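Long-range contacts in cadherin-related family member 2 (Mus musculus, PDB 5CYX), which probably joins neighbouring microvilli of epithelial cells through calcium-dependent binding of its extracellular cadherin repeats to CDHR5, thereby controlling microvillar packing: residues A[95-100]-A[131-136]; A[145-150]-A[181-186]; A[215-220]-A[307-312]; A[264-269]-A[287-292]. All coordinates share one frame; numbering follows the deposited sequence.

Contact 1 of 4, residues A[95-100]-A[131-136]; sequences VEDRND and DKDTGT. With CA (calcium ion), chain C; CA (calcium ion), chain D; CA (calcium ion), chain B.
Asp133 meets Asp97, Arg98, Asn99 and Asp100 chiefly through shared calcium ions. The Asp133 carboxylate is divided between two of them: OD1 binds the chain C calcium at 2.4 Å and OD2 the chain D calcium at 2.3 Å. On the first, Asp133 is joined by Asp97 OD1, Arg98 O and Asp100 OD1; on the second, by Asn99 OD1 and both oxygens of Asp131. The ions draw oxygens together that would probably otherwise repel: Asp100 OD1 lies 2.9 Å from Asp133 OD1, and Asn99 OD1 2.8 Å from Asp133 OD2, with amide and carboxylate planes 87° apart. Asp100 also bridges, its OD2 binding the chain B calcium at 2.2 Å. Glu18 and Glu69 complete the chain C site, Asn101, Ala137 and Asp189 the chain D site.

Hydrogen bonds form the second layer. Asp97 holds CG anti to the backbone N (chi1 -167°), which sets OD1 on the metal while OD2 accepts from Thr134 N at 2.9 Å, on its syn side but tilted from the carboxylate plane, at 159°. In an Asx turn, Asp133 N donates to the anti lone pair of Asp131 OD1, itself a calcium ligand. Lys199 is the outside polar partner of Asn99.

The sequence Asp97-Arg98-Asn99-Asp100-Asn101, facing Asp131 and Asp133 of the next repeat, is the DxNDN linker motif of cadherins, between repeats 1 and 2.

Contact 2 of 4, residues A[145-150]-A[181-186]; sequences EKVIPS and YQLELK
Glu184 O is gripped by two successive amides, Glu145 N at 2.7 Å and Lys146 N at a weak 3.3 Å, a classic beta bulge interrupting the antiparallel pairing, which continues on its far side where the Lys186 backbone bonds Phe143. On the near side the ladder is regular. Glu184 N donates back to Lys146 O, and Ile148 and Gln182 exchange two bonds as a hydrogen-bonded pair, with Val147 and Leu183 the non-hydrogen-bonded pair between. Strand 140-148 is an outer strand of its sheet in the second cadherin repeat, next to 180-189.

Val147 and Leu183 share the buried face, where Val147 CG1 touches Tyr181 CD2 at 4.2 Å. Just past the strand end Pro149, after a cis peptide, brings its CD to the same Tyr181 carbon at 4.1 Å. Phe158 packs edge-to-face with Tyr181. Ser150 OG donates a hydrogen bond back to Val147 O at 2.8 Å.

Next to the bulge, Lys186 places CG between its backbone N and carbonyl carbon (chi1 62°) and then extends past Glu145. Lys186 CE is 3.5 Å from Glu145 OE2, but Lys186 NZ is 4.1 Å from that oxygen, too far for a salt bridge. An alanine here would remove these methylenes and probably leave the Glu145 carboxylate without its nearby positive charge and freer to turn.

Main-chain bonds and apolar packing thus carry the pairing, while the charges probably add only a loose attraction.

Contact 3 of 4, residues A[215-220]-A[307-312]; sequences EPDLDP and LNIYGQ. With CA (calcium ion), chain E; CA (calcium ion), chain F.
Pro216 and Ile309 make a surface contact at the junction of cadherin repeats 2 and 3, where the calcium-binding linker meets a type I beta turn, Asn308 to Gly311, in the loop between strands 295-304 and 315-324. Linker atoms bind calcium: Glu215 O and Asp217 OD1 the chain E ion, whose site Glu116, Asp214 and Asp250 complete, and Leu218 O the chain F ion. Residues 307-312 supply no ligand but rest against the linker backbone.

One hydrogen bond crosses, from Ile309 N to Pro216 O at 3.0 Å and 156°, nearly in line with the carbonyl. With CG1 between the backbone N and the carbonyl carbon (chi1 59°), Ile309 CG2 lies against Pro216 CD at 3.8 Å and Glu215 CB at 4.0 Å, while Ile309 CD1 reaches Asp217 CB at 3.9 Å. Ile309 CG1 also sits over the centre of the Tyr310 ring, 3.7 Å above its plane. Replacing Ile309 by glycine would probably open a gap beside Pro216 and Asp217 and take away this contact with the Tyr310 ring. Water 2 donates to Asp219 OD1 and weakly accepts from Asn308 ND2. Within the turn, Gln312 N donates to Asn308 OD1 at 3.0 Å from well above the carbonyl plane, 50° out of it.

Contact 4 of 4, residues A[264-269]-A[287-292]; sequences STRPGW and EQLLLE
Arg266 reaches across to Leu289, Gln288 and Glu292. Its CB lies over one face of the Trp269 indole, 3.6 Å above the ring plane and offset toward the rim. A bend at chi2 (-62°) then carries the chain alongside Leu289, the two side chains running antiparallel: Arg266 CG and CD both pass Leu289 CD2 before Arg266 NE comes to 3.5 Å from it. The stem springs from a type II beta turn, Arg266 to Trp269, with Pro267 and Gly268 in the middle; the turn links strands 257-264 and 270-272 of the third cadherin repeat, and the partner loop precedes strand 295-304. At its edge the guanidinium meets Glu292. Arg266 NH1 donates to the syn lone pair of Glu292 OE2 at 2.7 Å and 161°, a salt bridge lying almost exactly in the guanidinium plane. Arg266 NH2 comes to 3.1 Å from Gln288 NE2, a donor-donor approach that leaves the modelled placing of the Gln288 amide doubtful. As modelled, Gln288 NE2 also lies at the indole edge, 3.5 Å from Trp269 CZ2, with amide and ring planes 15° apart. Leu289 CD1 packs 3.8 Å from Trp269 CZ3, and Val296 touches both Leu289 and Trp269.

From the N terminus, contacts 1, 2 and 3 follow one another along this three-repeat fragment of the extracellular region. Contact 1 joins the end of strand 86-96 to the loop before strand 140-148, closing a 30-residue loop across the junction of repeats 1 and 2. Contact 2 opens only after that and closes another 30-residue loop within repeat 2, pairing two neighbouring strands about 11 Å, nearest atoms, from contact 1. Contact 3 spans 86 residues, bringing the linker after repeat 2 back against a late loop of repeat 3. Contact 4 falls inside that long loop, tying two loops of repeat 3 with its centre about 35 Å from that of contact 3. None of the contacts cross.

Contact 1 of 4, residues A[95-100]-A[131-136]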
loop_
_atom_site.group_PDB
_atom_site.type_symbol
_atom_site.label_atom_id
_atom_site.label_comp_id
_atom_site.label_asym_id
_atom_site.label_seq_id
_atom_site.Cartn_x
_atom_site.Cartn_y
_atom_site.Cartn_z
ATOM N N VAL A 95 2.403 21.275 32.766
ATOM C CA VAL A 95 3.024 21.837 31.563
ATOM C C VAL A 95 2.347 21.227 30.349
ATOM O O VAL A 95 2.281 20.015 30.229
ATOM C CB VAL A 95 4.544 21.580 31.530
ATOM C CG1 VAL A 95 5.190 22.222 30.302
ATOM C CG2 VAL A 95 5.199 22.169 32.763
ATOM N N GLU A 96 1.778 22.053 29.476
ATOM C CA GLU A 96 1.160 21.562 28.244
ATOM C C GLU A 96 2.150 21.449 27.076
ATOM O O GLU A 96 2.964 22.373 26.803
ATOM C CB GLU A 96 0.022 22.469 27.787
ATOM C CG GLU A 96 -1.241 22.352 28.602
ATOM C CD GLU A 96 -2.448 23.015 27.929
ATOM O OE1 GLU A 96 -2.247 24.057 27.240
ATOM O OE2 GLU A 96 -3.581 22.486 28.108
ATOM N N ASP A 97 2.005 20.357 26.343
ATOM C CA ASP A 97 2.808 20.074 25.177
ATOM C C ASP A 97 2.517 21.119 24.090
ATOM O O ASP A 97 1.338 21.511 23.882
ATOM C CB ASP A 97 2.505 18.654 24.623
ATOM C CG ASP A 97 3.550 18.180 23.587
ATOM O OD1 ASP A 97 4.700 18.701 23.564
ATOM O OD2 ASP A 97 3.186 17.310 22.752
ATOM N N ARG A 98 3.589 21.586 23.441
ATOM C CA ARG A 98 3.431 22.395 22.180
ATOM C C ARG A 98 4.363 21.808 21.086
ATOM O O ARG A 98 5.344 21.035 21.394
ATOM C CB ARG A 98 3.725 23.850 22.455
ATOM C CG ARG A 98 2.730 24.537 23.378
ATOM C CD ARG A 98 1.533 24.984 22.584
ATOM N NE ARG A 98 0.496 25.583 23.407
ATOM C CZ ARG A 98 -0.454 24.936 24.059
ATOM N NH1 ARG A 98 -1.351 25.621 24.740
ATOM N NH2 ARG A 98 -0.534 23.614 24.057
ATOM N N ASN A 99 4.057 22.101 19.825
ATOM C CA ASN A 99 4.820 21.542 18.731
ATOM C C ASN A 99 6.165 22.272 18.518
ATOM O O ASN A 99 6.311 23.068 17.554
ATOM C CB ASN A 99 4.016 21.513 17.459
ATOM C CG ASN A 99 4.612 20.643 16.420
ATOM O OD1 ASN A 99 5.561 19.904 16.676
ATOM N ND2 ASN A 99 4.093 20.740 15.233
ATOM N N ASP A 100 7.121 21.983 19.410
ATOM C CA ASP A 100 8.479 22.543 19.328
ATOM C C ASP A 100 9.486 21.479 18.925
ATOM O O ASP A 100 10.657 21.767 18.953
ATOM C CB ASP A 100 8.911 23.143 20.690
ATOM C CG ASP A 100 8.828 22.090 21.863
ATOM O OD1 ASP A 100 8.217 21.016 21.709
ATOM O OD2 ASP A 100 9.419 22.303 22.920
ATOM N N ASP A 131 9.545 11.960 16.174
ATOM C CA ASP A 131 9.275 13.322 16.597
ATOM C C ASP A 131 8.871 13.221 18.048
ATOM O O ASP A 131 7.900 12.549 18.368
ATOM C CB ASP A 131 8.139 13.920 15.764
ATOM C CG ASP A 131 7.850 15.380 16.088
ATOM O OD1 ASP A 131 7.720 15.777 17.256
ATOM O OD2 ASP A 131 7.660 16.174 15.138
ATOM N N LYS A 132 9.605 13.918 18.906
ATOM C CA LYS A 132 9.413 13.789 20.363
ATOM C C LYS A 132 8.135 14.377 20.936
ATOM O O LYS A 132 7.817 14.099 22.078
ATOM C CB LYS A 132 10.603 14.376 21.089
ATOM C CG LYS A 132 11.863 13.582 20.791
ATOM C CD LYS A 132 12.593 13.226 22.070
ATOM C CE LYS A 132 13.361 14.424 22.636
ATOM N NZ LYS A 132 13.456 14.376 24.137
ATOM N N ASP A 133 7.388 15.182 20.166
ATOM C CA ASP A 133 6.172 15.741 20.699
ATOM C C ASP A 133 5.133 14.599 20.803
ATOM O O ASP A 133 5.351 13.499 20.301
ATOM C CB ASP A 133 5.654 16.925 19.862
ATOM C CG ASP A 133 6.717 18.036 19.737
ATOM O OD1 ASP A 133 7.322 18.413 20.779
ATOM O OD2 ASP A 133 6.987 18.391 18.592
ATOM N N THR A 134 4.017 14.907 21.459
ATOM C CA THR A 134 2.935 13.956 21.716
ATOM C C THR A 134 1.668 14.411 20.974
ATOM O O THR A 134 1.465 15.606 20.783
ATOM C CB THR A 134 2.660 13.939 23.227
ATOM O OG1 THR A 134 3.830 13.460 23.936
ATOM C CG2 THR A 134 1.433 13.009 23.583
ATOM N N GLY A 135 0.788 13.494 20.587
ATOM C CA GLY A 135 -0.381 13.873 19.819
ATOM C C GLY A 135 0.002 14.136 18.366
ATOM O O GLY A 135 1.029 13.627 17.870
ATOM N N THR A 136 -0.852 14.873 17.652
ATOM C CA THR A 136 -0.621 15.072 16.222
ATOM C C THR A 136 0.692 15.807 16.022
ATOM O O THR A 136 1.298 15.698 14.979
ATOM C CB THR A 136 -1.757 15.838 15.515
ATOM O OG1 THR A 136 -1.888 17.105 16.134
ATOM C CG2 THR A 136 -3.129 15.044 15.696
HETATM CA CA CA C . 6.703 19.545 22.759
HETATM CA CA CA D . 6.654 17.891 16.335
HETATM CA CA CA B . 9.923 21.045 24.627
HETATM O O HOH W 1 11.883 20.411 23.278
#

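Contact 2 of 4, residues A[145-150]-A[181-186]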
loop_
_atom_site.group_PDB
_atom_site.type_symbol
_atom_site.label_atom_id
_atom_site.label_comp_id
_atom_site.label_asym_id
_atom_site.label_seq_id
_atom_site.Cartn_x
_atom_site.Cartn_y
_atom_site.Cartn_z
ATOM N N GLU A 145 9.865 14.111 -2.113
ATOM C CA GLU A 145 10.001 15.472 -2.648
ATOM C C GLU A 145 10.438 15.495 -4.106
ATOM O O GLU A 145 9.856 16.216 -4.908
ATOM C CB GLU A 145 10.965 16.316 -1.801
ATOM C CG GLU A 145 10.415 16.702 -0.431
ATOM C CD GLU A 145 9.234 17.664 -0.515
ATOM O OE1 GLU A 145 9.454 18.873 -0.824
ATOM O OE2 GLU A 145 8.068 17.205 -0.316
ATOM N N LYS A 146 11.466 14.726 -4.431
ATOM C CA LYS A 146 12.014 14.698 -5.779
ATOM C C LYS A 146 12.532 13.321 -6.134
ATOM O O LYS A 146 12.979 12.572 -5.251
ATOM C CB LYS A 146 13.167 15.732 -5.903
ATOM C CG LYS A 146 13.516 16.056 -7.351
ATOM C CD LYS A 146 14.246 17.391 -7.563
ATOM C CE LYS A 146 13.426 18.609 -7.106
ATOM N NZ LYS A 146 12.075 18.743 -7.739
ATOM N N VAL A 147 12.469 12.986 -7.412
ATOM C CA VAL A 147 13.109 11.805 -7.968
ATOM C C VAL A 147 14.083 12.267 -9.076
ATOM O O VAL A 147 13.737 13.098 -9.881
ATOM C CB VAL A 147 12.047 10.818 -8.463
ATOM C CG1 VAL A 147 12.633 9.537 -9.031
ATOM C CG2 VAL A 147 11.123 10.465 -7.324
ATOM N N ILE A 148 15.315 11.770 -9.054
ATOM C CA ILE A 148 16.334 12.068 -10.069
ATOM C C ILE A 148 16.786 10.734 -10.661
ATOM O O ILE A 148 17.087 9.833 -9.897
ATOM C CB ILE A 148 17.551 12.770 -9.435
ATOM C CG1 ILE A 148 17.127 14.150 -8.910
ATOM C CG2 ILE A 148 18.710 12.925 -10.448
ATOM C CD1 ILE A 148 18.255 14.954 -8.276
ATOM N N PRO A 149 16.826 10.559 -11.982
ATOM C CA PRO A 149 16.344 11.517 -12.991
ATOM C C PRO A 149 14.830 11.765 -12.937
ATOM O O PRO A 149 14.080 10.823 -12.612
ATOM C CB PRO A 149 16.697 10.822 -14.317
ATOM C CG PRO A 149 16.649 9.368 -13.974
ATOM C CD PRO A 149 17.207 9.271 -12.585
ATOM N N SER A 150 14.426 13.010 -13.248
ATOM C CA SER A 150 13.008 13.450 -13.304
ATOM C C SER A 150 12.389 13.301 -14.691
ATOM O O SER A 150 12.706 14.075 -15.593
ATOM C CB SER A 150 12.841 14.935 -12.936
ATOM O OG SER A 150 13.406 15.251 -11.696
ATOM N N TYR A 181 18.337 5.630 -9.380
ATOM C CA TYR A 181 17.462 6.695 -8.952
ATOM C C TYR A 181 17.961 7.221 -7.614
ATOM O O TYR A 181 18.508 6.483 -6.814
ATOM C CB TYR A 181 16.000 6.265 -8.818
ATOM C CG TYR A 181 15.385 5.667 -10.073
ATOM C CD1 TYR A 181 15.486 4.310 -10.323
ATOM C CD2 TYR A 181 14.687 6.464 -11.003
ATOM C CE1 TYR A 181 14.999 3.768 -11.467
ATOM C CE2 TYR A 181 14.168 5.930 -12.155
ATOM C CZ TYR A 181 14.311 4.593 -12.385
ATOM O OH TYR A 181 13.814 4.018 -13.509
ATOM N N GLN A 182 17.746 8.503 -7.402
ATOM C CA GLN A 182 17.937 9.136 -6.150
ATOM C C GLN A 182 16.643 9.840 -5.786
ATOM O O GLN A 182 16.177 10.729 -6.499
ATOM C CB GLN A 182 19.063 10.172 -6.225
ATOM C CG GLN A 182 19.341 10.794 -4.865
ATOM C CD GLN A 182 20.284 11.976 -4.978
ATOM O OE1 GLN A 182 21.435 11.786 -5.295
ATOM N NE2 GLN A 182 19.798 13.178 -4.721
ATOM N N LEU A 183 16.116 9.479 -4.636
ATOM C CA LEU A 183 14.892 10.034 -4.118
ATOM C C LEU A 183 15.279 10.974 -3.007
ATOM O O LEU A 183 16.108 10.606 -2.152
ATOM C CB LEU A 183 14.018 8.934 -3.531
ATOM C CG LEU A 183 13.250 7.974 -4.408
ATOM C CD1 LEU A 183 14.127 7.134 -5.293
ATOM C CD2 LEU A 183 12.443 7.071 -3.487
ATOM N N GLU A 184 14.678 12.158 -3.001
ATOM C CA GLU A 184 14.741 13.059 -1.873
ATOM C C GLU A 184 13.428 12.966 -1.079
ATOM O O GLU A 184 12.373 13.118 -1.667
ATOM C CB GLU A 184 14.949 14.483 -2.366
ATOM C CG GLU A 184 14.789 15.518 -1.286
ATOM C CD GLU A 184 15.072 16.919 -1.767
ATOM O OE1 GLU A 184 15.478 17.122 -2.935
ATOM O OE2 GLU A 184 14.952 17.818 -0.929
ATOM N N LEU A 185 13.506 12.781 0.245
ATOM C CA LEU A 185 12.291 12.706 1.109
ATOM C C LEU A 185 12.311 13.746 2.188
ATOM O O LEU A 185 13.365 14.331 2.503
ATOM C CB LEU A 185 12.177 11.359 1.831
ATOM C CG LEU A 185 12.707 10.130 1.146
ATOM C CD1 LEU A 185 12.545 8.930 2.094
ATOM C CD2 LEU A 185 11.950 9.870 -0.132
ATOM N N LYS A 186 11.142 13.978 2.763
ATOM C CA LYS A 186 11.057 14.608 4.079
ATOM C C LYS A 186 9.964 13.973 4.941
ATOM O O LYS A 186 9.171 13.177 4.463
ATOM C CB LYS A 186 10.879 16.122 4.010
ATOM C CG LYS A 186 9.596 16.558 3.328
ATOM C CD LYS A 186 9.336 18.067 3.440
ATOM C CE LYS A 186 7.893 18.349 2.986
ATOM N NZ LYS A 186 7.565 19.791 2.761
#

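Contact 3 of 4, residues A[215-220]-A[307-312]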
loop_
_atom_site.group_PDB
_atom_site.type_symbol
_atom_site.label_atom_id
_atom_site.label_comp_id
_atom_site.label_asym_id
_atom_site.label_seq_id
_atom_site.Cartn_x
_atom_site.Cartn_y
_atom_site.Cartn_z
ATOM N N GLU A 215 18.799 -7.863 -14.886
ATOM C CA GLU A 215 18.528 -9.301 -14.903
ATOM C C GLU A 215 18.372 -9.790 -16.339
ATOM O O GLU A 215 18.050 -9.012 -17.197
ATOM C CB GLU A 215 17.289 -9.615 -14.094
ATOM C CG GLU A 215 17.453 -9.399 -12.594
ATOM C CD GLU A 215 16.151 -9.765 -11.871
ATOM O OE1 GLU A 215 15.183 -8.965 -11.824
ATOM O OE2 GLU A 215 16.082 -10.888 -11.371
ATOM N N PRO A 216 18.666 -11.070 -16.603
ATOM C CA PRO A 216 18.714 -11.506 -17.987
ATOM C C PRO A 216 17.310 -11.770 -18.548
ATOM O O PRO A 216 16.775 -12.860 -18.375
ATOM C CB PRO A 216 19.558 -12.765 -17.931
ATOM C CG PRO A 216 19.380 -13.296 -16.543
ATOM C CD PRO A 216 19.185 -12.094 -15.669
ATOM N N ASP A 217 16.726 -10.747 -19.171
ATOM C CA ASP A 217 15.401 -10.880 -19.773
ATOM C C ASP A 217 15.241 -10.158 -21.099
ATOM O O ASP A 217 14.125 -9.910 -21.506
ATOM C CB ASP A 217 14.348 -10.345 -18.794
ATOM C CG ASP A 217 14.513 -8.853 -18.487
ATOM O OD1 ASP A 217 15.530 -8.185 -18.848
ATOM O OD2 ASP A 217 13.584 -8.344 -17.852
ATOM N N LEU A 218 16.344 -9.829 -21.758
ATOM C CA LEU A 218 16.308 -9.276 -23.082
ATOM C C LEU A 218 17.157 -10.177 -23.950
ATOM O O LEU A 218 18.283 -10.604 -23.560
ATOM C CB LEU A 218 16.839 -7.848 -23.060
ATOM C CG LEU A 218 16.001 -6.835 -22.284
ATOM C CD1 LEU A 218 16.752 -5.527 -22.175
ATOM C CD2 LEU A 218 14.672 -6.597 -23.007
ATOM N N ASP A 219 16.637 -10.474 -25.135
ATOM C CA ASP A 219 17.332 -11.344 -26.074
ATOM C C ASP A 219 18.548 -10.625 -26.689
ATOM O O ASP A 219 18.617 -9.400 -26.655
ATOM C CB ASP A 219 16.368 -11.839 -27.180
ATOM C CG ASP A 219 15.381 -12.921 -26.683
ATOM O OD1 ASP A 219 15.593 -13.527 -25.603
ATOM O OD2 ASP A 219 14.384 -13.164 -27.392
ATOM N N PRO A 220 19.509 -11.392 -27.237
ATOM C CA PRO A 220 20.630 -10.807 -27.986
ATOM C C PRO A 220 20.235 -10.219 -29.335
ATOM O O PRO A 220 19.272 -10.678 -29.932
ATOM C CB PRO A 220 21.540 -12.001 -28.221
ATOM C CG PRO A 220 20.600 -13.147 -28.280
ATOM C CD PRO A 220 19.569 -12.863 -27.229
ATOM N N LEU A 307 20.684 -19.156 -19.305
ATOM C CA LEU A 307 19.244 -19.107 -19.511
ATOM C C LEU A 307 18.739 -17.802 -18.959
ATOM O O LEU A 307 19.322 -17.244 -18.045
ATOM C CB LEU A 307 18.537 -20.291 -18.817
ATOM C CG LEU A 307 18.959 -21.705 -19.272
ATOM C CD1 LEU A 307 18.213 -22.753 -18.458
ATOM C CD2 LEU A 307 18.753 -21.935 -20.759
ATOM N N ASN A 308 17.637 -17.332 -19.505
ATOM C CA ASN A 308 17.008 -16.124 -19.017
ATOM C C ASN A 308 16.308 -16.369 -17.681
ATOM O O ASN A 308 16.310 -17.485 -17.179
ATOM C CB ASN A 308 16.121 -15.492 -20.111
ATOM C CG ASN A 308 14.847 -16.299 -20.443
ATOM O OD1 ASN A 308 14.379 -17.163 -19.692
ATOM N ND2 ASN A 308 14.269 -15.967 -21.572
ATOM N N ILE A 309 15.747 -15.319 -17.098
ATOM C CA ILE A 309 15.022 -15.414 -15.824
ATOM C C ILE A 309 13.869 -16.428 -15.799
ATOM O O ILE A 309 13.512 -16.902 -14.735
ATOM C CB ILE A 309 14.440 -14.052 -15.358
ATOM C CG1 ILE A 309 13.473 -13.444 -16.386
ATOM C CG2 ILE A 309 15.559 -13.070 -15.062
ATOM C CD1 ILE A 309 12.734 -12.247 -15.842
ATOM N N TYR A 310 13.295 -16.734 -16.956
ATOM C CA TYR A 310 12.214 -17.711 -17.054
ATOM C C TYR A 310 12.723 -19.127 -17.312
ATOM O O TYR A 310 11.917 -20.007 -17.594
ATOM C CB TYR A 310 11.250 -17.339 -18.185
ATOM C CG TYR A 310 10.755 -15.911 -18.177
ATOM C CD1 TYR A 310 10.206 -15.337 -17.025
ATOM C CD2 TYR A 310 10.813 -15.137 -19.337
ATOM C CE1 TYR A 310 9.750 -14.022 -17.028
ATOM C CE2 TYR A 310 10.351 -13.828 -19.358
ATOM C CZ TYR A 310 9.820 -13.275 -18.210
ATOM O OH TYR A 310 9.367 -11.978 -18.262
ATOM N N GLY A 311 14.038 -19.352 -17.234
ATOM C CA GLY A 311 14.610 -20.663 -17.476
ATOM C C GLY A 311 14.614 -21.109 -18.928
ATOM O O GLY A 311 14.640 -22.304 -19.201
ATOM N N GLN A 312 14.625 -20.165 -19.867
ATOM C CA GLN A 312 14.667 -20.501 -21.288
ATOM C C GLN A 312 15.864 -19.874 -21.992
ATOM O O GLN A 312 16.516 -18.986 -21.462
ATOM C CB GLN A 312 13.408 -20.004 -21.977
ATOM C CG GLN A 312 12.106 -20.488 -21.363
ATOM C CD GLN A 312 10.920 -19.659 -21.830
ATOM O OE1 GLN A 312 10.018 -20.172 -22.489
ATOM N NE2 GLN A 312 10.925 -18.357 -21.506
HETATM CA CA CA E . 17.483 -7.031 -18.188
HETATM CA CA CA F . 20.089 -11.320 -22.304
HETATM O O HOH W 2 15.998 -13.184 -22.692
HETATM O O HOH W 3 16.675 -4.865 -18.731
HETATM O O HOH W 4 18.365 -12.959 -21.400
HETATM O O HOH W 5 21.597 -11.609 -20.336
#

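Contact 4 of 4, residues A[264-269]-A[287-292]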
loop_
_atom_site.group_PDB
_atom_site.type_symbol
_atom_site.label_atom_id
_atom_site.label_comp_id
_atom_site.label_asym_id
_atom_site.label_seq_id
_atom_site.Cartn_x
_atom_site.Cartn_y
_atom_site.Cartn_z
ATOM N N SER A 264 19.623 -23.687 -43.912
ATOM C CA SER A 264 20.141 -23.134 -45.162
ATOM C C SER A 264 19.563 -23.733 -46.459
ATOM O O SER A 264 18.902 -24.771 -46.468
ATOM C CB SER A 264 21.662 -23.294 -45.216
ATOM O OG SER A 264 22.037 -24.561 -45.687
ATOM N N THR A 265 19.857 -23.047 -47.553
ATOM C CA THR A 265 19.839 -23.647 -48.882
ATOM C C THR A 265 21.255 -24.241 -49.006
ATOM O O THR A 265 22.231 -23.542 -48.764
ATOM C CB THR A 265 19.557 -22.587 -49.964
ATOM O OG1 THR A 265 20.669 -21.690 -50.077
ATOM C CG2 THR A 265 18.301 -21.772 -49.608
ATOM N N ARG A 266 21.355 -25.535 -49.326
ATOM C CA ARG A 266 22.619 -26.335 -49.246
ATOM C C ARG A 266 23.076 -26.667 -47.820
ATOM O O ARG A 266 24.158 -26.236 -47.382
ATOM C CB ARG A 266 23.780 -25.711 -50.056
ATOM C CG ARG A 266 23.417 -25.230 -51.453
ATOM C CD ARG A 266 22.945 -26.357 -52.349
ATOM N NE ARG A 266 22.104 -25.858 -53.433
ATOM C CZ ARG A 266 21.833 -26.524 -54.554
ATOM N NH1 ARG A 266 21.057 -25.957 -55.473
ATOM N NH2 ARG A 266 22.338 -27.742 -54.780
ATOM N N PRO A 267 22.267 -27.470 -47.095
ATOM C CA PRO A 267 22.711 -28.000 -45.812
ATOM C C PRO A 267 24.100 -28.633 -45.919
ATOM O O PRO A 267 24.406 -29.284 -46.921
ATOM C CB PRO A 267 21.662 -29.063 -45.488
ATOM C CG PRO A 267 20.419 -28.602 -46.185
ATOM C CD PRO A 267 20.865 -27.837 -47.397
ATOM N N GLY A 268 24.940 -28.397 -44.911
ATOM C CA GLY A 268 26.285 -28.922 -44.873
ATOM C C GLY A 268 27.365 -28.041 -45.476
ATOM O O GLY A 268 28.531 -28.190 -45.116
ATOM N N TRP A 269 27.040 -27.141 -46.413
ATOM C CA TRP A 269 28.122 -26.422 -47.099
ATOM C C TRP A 269 28.863 -25.473 -46.169
ATOM O O TRP A 269 30.084 -25.335 -46.287
ATOM C CB TRP A 269 27.625 -25.681 -48.321
ATOM C CG TRP A 269 27.378 -26.551 -49.502
ATOM C CD1 TRP A 269 27.174 -27.909 -49.513
ATOM C CD2 TRP A 269 27.268 -26.111 -50.851
ATOM N NE1 TRP A 269 26.973 -28.335 -50.801
ATOM C CE2 TRP A 269 27.016 -27.252 -51.640
ATOM C CE3 TRP A 269 27.377 -24.859 -51.476
ATOM C CZ2 TRP A 269 26.865 -27.184 -53.038
ATOM C CZ3 TRP A 269 27.218 -24.785 -52.877
ATOM C CH2 TRP A 269 26.967 -25.947 -53.636
ATOM N N GLU A 287 28.426 -24.351 -59.990
ATOM C CA GLU A 287 27.538 -24.807 -61.078
ATOM C C GLU A 287 26.143 -25.220 -60.607
ATOM O O GLU A 287 25.155 -24.921 -61.285
ATOM C CB GLU A 287 28.182 -25.947 -61.898
ATOM C CG GLU A 287 29.099 -25.468 -63.024
ATOM C CD GLU A 287 30.197 -24.532 -62.540
ATOM O OE1 GLU A 287 30.054 -23.298 -62.716
ATOM O OE2 GLU A 287 31.188 -25.029 -61.958
ATOM N N GLN A 288 26.057 -25.882 -59.455
ATOM C CA GLN A 288 24.751 -26.211 -58.853
ATOM C C GLN A 288 23.894 -24.993 -58.479
ATOM O O GLN A 288 22.671 -25.111 -58.369
ATOM C CB GLN A 288 24.907 -27.106 -57.616
ATOM C CG GLN A 288 24.840 -28.599 -57.915
ATOM C CD GLN A 288 24.674 -29.469 -56.678
ATOM O OE1 GLN A 288 24.190 -30.592 -56.778
ATOM N NE2 GLN A 288 25.073 -28.966 -55.512
ATOM N N LEU A 289 24.532 -23.839 -58.283
ATOM C CA LEU A 289 23.837 -22.605 -57.907
ATOM C C LEU A 289 23.537 -21.643 -59.060
ATOM O O LEU A 289 23.156 -20.497 -58.804
ATOM C CB LEU A 289 24.664 -21.864 -56.857
ATOM C CG LEU A 289 25.076 -22.653 -55.618
ATOM C CD1 LEU A 289 25.878 -21.712 -54.747
ATOM C CD2 LEU A 289 23.867 -23.199 -54.873
ATOM N N LEU A 290 23.697 -22.090 -60.310
ATOM C CA LEU A 290 23.388 -21.234 -61.482
ATOM C C LEU A 290 21.902 -20.825 -61.557
ATOM O O LEU A 290 21.572 -19.741 -62.056
ATOM C CB LEU A 290 23.860 -21.894 -62.792
ATOM C CG LEU A 290 25.386 -21.796 -63.008
ATOM C CD1 LEU A 290 25.960 -22.920 -63.864
ATOM C CD2 LEU A 290 25.737 -20.439 -63.613
ATOM N N LEU A 291 21.029 -21.677 -61.018
ATOM C CA LEU A 291 19.598 -21.376 -60.897
ATOM C C LEU A 291 19.330 -20.322 -59.806
ATOM O O LEU A 291 18.511 -19.428 -60.015
ATOM C CB LEU A 291 18.788 -22.663 -60.629
ATOM C CG LEU A 291 18.707 -23.729 -61.753
ATOM C CD1 LEU A 291 20.001 -24.531 -61.923
ATOM C CD2 LEU A 291 17.537 -24.683 -61.528
ATOM N N GLU A 292 20.038 -20.422 -58.669
ATOM C CA GLU A 292 19.855 -19.525 -57.504
ATOM C C GLU A 292 20.935 -18.442 -57.368
ATOM O O GLU A 292 21.524 -18.267 -56.293
ATOM C CB GLU A 292 19.811 -20.329 -56.195
ATOM C CG GLU A 292 18.908 -21.544 -56.211
ATOM C CD GLU A 292 19.687 -22.829 -56.397
ATOM O OE1 GLU A 292 20.300 -23.024 -57.473
ATOM O OE2 GLU A 292 19.687 -23.644 -55.454
#